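Hypothetical protein (Clostridium sporogenes ATCC 15579, PDB 4QRK) is of unknown function but folds as a right-handed beta-helix and is a putative cell adhesion protein. Local coordinates at residues L45-F50 against N94-E99. Residues are numbered along the deposited sequence; the frame is centred on the assembly and turned at random.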
ATOM      1  N   LEU A  45      17.243  -0.670   4.185  1.00 31.54           N
ATOM      2  CA  LEU A  45      16.220  -0.901   3.170  1.00 25.16           C
ATOM      3  C   LEU A  45      14.806  -0.865   3.772  1.00 30.49           C
ATOM      4  O   LEU A  45      13.898  -0.193   3.249  1.00 30.12           O
ATOM      5  CB  LEU A  45      16.475  -2.233   2.474  1.00 37.24           C
ATOM      6  CG  LEU A  45      15.793  -2.394   1.115  1.00 49.21           C
ATOM      7  CD1 LEU A  45      16.679  -1.839   0.041  1.00 56.84           C
ATOM      8  CD2 LEU A  45      15.465  -3.844   0.821  1.00 55.45           C
HETATM    9  N   MSE A  46      14.653  -1.587   4.878  1.00 30.74           N
HETATM   10  CA  MSE A  46      13.393  -1.745   5.574  1.00 31.28           C
HETATM   11  C   MSE A  46      13.669  -2.110   7.025  1.00 30.41           C
HETATM   12  O   MSE A  46      14.639  -2.826   7.310  1.00 29.17           O
HETATM   13  CB  MSE A  46      12.601  -2.880   4.915  1.00 31.25           C
HETATM   14  CG  MSE A  46      11.272  -3.205   5.554  1.00 46.49           C
HETATM   15 SE   MSE A  46      11.291  -4.768   6.753  0.75 54.23          SE
HETATM   16  CE  MSE A  46       9.552  -4.584   7.494  1.00 84.25           C
ATOM     17  N   LYS A  47      12.815  -1.626   7.934  1.00 21.44           N
ATOM     18  CA  LYS A  47      12.819  -2.040   9.314  1.00 25.88           C
ATOM     19  C   LYS A  47      11.376  -2.291   9.653  1.00 27.12           C
ATOM     20  O   LYS A  47      10.478  -1.524   9.275  1.00 25.43           O
ATOM     21  CB  LYS A  47      13.402  -0.952  10.218  1.00 29.47           C
ATOM     22  CG  LYS A  47      13.280  -1.287  11.705  1.00 39.34           C
ATOM     23  CD  LYS A  47      13.778  -0.193  12.632  1.00 56.32           C
ATOM     24  CE  LYS A  47      12.845   1.014  12.695  1.00 54.10           C
ATOM     25  NZ  LYS A  47      13.396   2.231  11.962  1.00 48.61           N
ATOM     26  N   GLY A  48      11.123  -3.364  10.366  1.00 29.00           N
ATOM     27  CA  GLY A  48       9.764  -3.647  10.758  1.00 27.69           C
ATOM     28  C   GLY A  48       9.665  -4.172  12.164  1.00 24.31           C
ATOM     29  O   GLY A  48      10.563  -4.869  12.645  1.00 24.83           O
ATOM     30  N   LYS A  49       8.570  -3.818  12.826  1.00 24.31           N
ATOM     31  CA  LYS A  49       8.182  -4.433  14.088  1.00 24.23           C
ATOM     32  C   LYS A  49       6.872  -5.218  13.900  1.00 23.04           C
ATOM     33  O   LYS A  49       5.870  -4.678  13.418  1.00 24.62           O
ATOM     34  CB  LYS A  49       7.994  -3.353  15.159  1.00 24.62           C
ATOM     35  CG  LYS A  49       7.718  -3.942  16.547  1.00 35.37           C
ATOM     36  CD  LYS A  49       7.410  -2.854  17.554  1.00 47.83           C
ATOM     37  CE  LYS A  49       7.164  -3.425  18.935  1.00 39.35           C
ATOM     38  NZ  LYS A  49       6.775  -2.376  19.914  1.00 51.49           N
ATOM     39  N   PHE A  50       6.902  -6.482  14.293  1.00 22.30           N
ATOM     40  CA  PHE A  50       5.814  -7.411  14.017  1.00 19.85           C
ATOM     41  C   PHE A  50       5.329  -7.899  15.351  1.00 26.90           C
ATOM     42  O   PHE A  50       6.139  -8.304  16.213  1.00 29.38           O
ATOM     43  CB  PHE A  50       6.339  -8.572  13.154  1.00 27.93           C
ATOM     44  CG  PHE A  50       6.953  -8.107  11.886  1.00 27.42           C
ATOM     45  CD1 PHE A  50       6.184  -7.951  10.756  1.00 24.88           C
ATOM     46  CD2 PHE A  50       8.269  -7.720  11.849  1.00 30.62           C
ATOM     47  CE1 PHE A  50       6.726  -7.499   9.580  1.00 24.18           C
ATOM     48  CE2 PHE A  50       8.825  -7.259  10.692  1.00 28.69           C
ATOM     49  CZ  PHE A  50       8.030  -7.136   9.529  1.00 27.60           C
ATOM     50  N   ASN A  94       4.329  -3.170  11.444  1.00 21.24           N
ATOM     51  CA  ASN A  94       4.660  -1.752  11.331  1.00 19.59           C
ATOM     52  C   ASN A  94       5.978  -1.628  10.635  1.00 25.25           C
ATOM     53  O   ASN A  94       6.991  -2.035  11.174  1.00 24.65           O
ATOM     54  CB  ASN A  94       4.747  -1.151  12.725  1.00 24.80           C
ATOM     55  CG  ASN A  94       3.478  -1.333  13.500  1.00 27.90           C
ATOM     56  OD1 ASN A  94       2.484  -0.721  13.184  1.00 27.69           O
ATOM     57  ND2 ASN A  94       3.491  -2.217  14.483  1.00 40.47           N
ATOM     58  N   ILE A  95       5.951  -1.126   9.407  1.00 24.27           N
ATOM     59  CA  ILE A  95       7.097  -1.174   8.515  1.00 20.53           C
ATOM     60  C   ILE A  95       7.620   0.220   8.166  1.00 21.18           C
ATOM     61  O   ILE A  95       6.826   1.095   7.798  1.00 24.56           O
ATOM     62  CB  ILE A  95       6.700  -1.927   7.220  1.00 29.26           C
ATOM     63  CG1 ILE A  95       6.410  -3.407   7.575  1.00 31.74           C
ATOM     64  CG2 ILE A  95       7.795  -1.813   6.151  1.00 24.94           C
ATOM     65  CD1 ILE A  95       5.856  -4.194   6.425  1.00 36.06           C
ATOM     66  N   ASN A  96       8.931   0.432   8.314  1.00 23.39           N
ATOM     67  CA  ASN A  96       9.564   1.678   7.873  1.00 23.35           C
ATOM     68  C   ASN A  96      10.409   1.372   6.640  1.00 22.82           C
ATOM     69  O   ASN A  96      11.214   0.415   6.647  1.00 28.63           O
ATOM     70  CB  ASN A  96      10.506   2.351   8.916  1.00 22.62           C
ATOM     71  CG  ASN A  96       9.865   2.676  10.253  1.00 28.53           C
ATOM     72  OD1 ASN A  96      10.544   2.562  11.294  1.00 22.85           O
ATOM     73  ND2 ASN A  96       8.617   3.108  10.263  1.00 24.87           N
ATOM     74  N   LEU A  97      10.266   2.192   5.602  1.00 23.23           N
ATOM     75  CA  LEU A  97      10.948   1.968   4.333  1.00 22.93           C
ATOM     76  C   LEU A  97      11.940   3.088   3.986  1.00 29.59           C
ATOM     77  O   LEU A  97      11.759   4.252   4.356  1.00 25.45           O
ATOM     78  CB  LEU A  97       9.921   1.897   3.181  1.00 26.21           C
ATOM     79  CG  LEU A  97       8.991   0.673   3.161  1.00 30.86           C
ATOM     80  CD1 LEU A  97       8.082   0.757   1.934  1.00 25.16           C
ATOM     81  CD2 LEU A  97       9.803  -0.596   3.170  1.00 25.59           C
ATOM     82  N   ASN A  98      12.961   2.714   3.222  1.00 26.44           N
ATOM     83  CA  ASN A  98      13.973   3.646   2.776  1.00 26.73           C
ATOM     84  C   ASN A  98      13.315   4.673   1.859  1.00 30.46           C
ATOM     85  O   ASN A  98      12.432   4.310   1.068  1.00 27.63           O
ATOM     86  CB  ASN A  98      15.046   2.899   2.005  1.00 26.25           C
ATOM     87  CG  ASN A  98      16.202   3.796   1.628  1.00 30.46           C
ATOM     88  OD1 ASN A  98      16.222   4.414   0.547  1.00 32.17           O
ATOM     89  ND2 ASN A  98      17.152   3.919   2.547  1.00 34.21           N
ATOM     90  N   GLU A  99      13.729   5.934   1.977  1.00 26.94           N
ATOM     91  CA  GLU A  99      13.119   7.041   1.228  1.00 31.25           C
ATOM     92  C   GLU A  99      13.781   7.386  -0.118  1.00 30.43           C
ATOM     93  O   GLU A  99      13.207   8.170  -0.910  1.00 33.05           O
ATOM     94  CB  GLU A  99      13.071   8.295   2.107  1.00 34.42           C
ATOM     95  CG  GLU A  99      12.149   8.102   3.268  1.00 31.61           C
ATOM     96  CD  GLU A  99      12.012   9.318   4.154  1.00 41.23           C
ATOM     97  OE1 GLU A  99      12.567  10.399   3.846  1.00 46.76           O
ATOM     98  OE2 GLU A  99      11.341   9.163   5.193  1.00 36.10           O
TER
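Met46, modelled as selenomethionine, lays its side chain along the buried face of the sheet until its end reaches Ile95, in the next pair on that face. With CG anti to the backbone N (chi1 178°), a bend at chi2 carries the CE methyl over Gly48 and against both branches of Ile95, tightly at 3.4 Å from CG1. Closer to the backbone, Met46 CG meets Leu97 CD2 at 3.8 Å. Gly48, opposite Ile95, has no side chain to stand in the way of that methyl.

Lys47 and Asn96, paired on the other face, lie side by side and point the same way. The lysine bends at its last two torsions and brings NZ to 2.9 Å from Asn96 OD1, a weak hydrogen bond; its stronger partner is Glu42, in a salt bridge, while Asn96 ND2 bonds to Ser39 OG. Their backbones are joined both ways, Asn96 N to Lys47 O being the shorter bond at 2.7 Å and nearly straight (174°). Lys49 and Asn94 form a second such antiparallel pair.

Strand 46-52 lies between 91-98 and 11-17, where Leu45 and Met46 face Val17 in a classic beta bulge. Beyond 91-98 comes 35-42, a parallel neighbour, while Ile95 and Leu97 pack inward on Leu29 and Leu27 of strand 24-32 in the opposing sheet of the beta-helix.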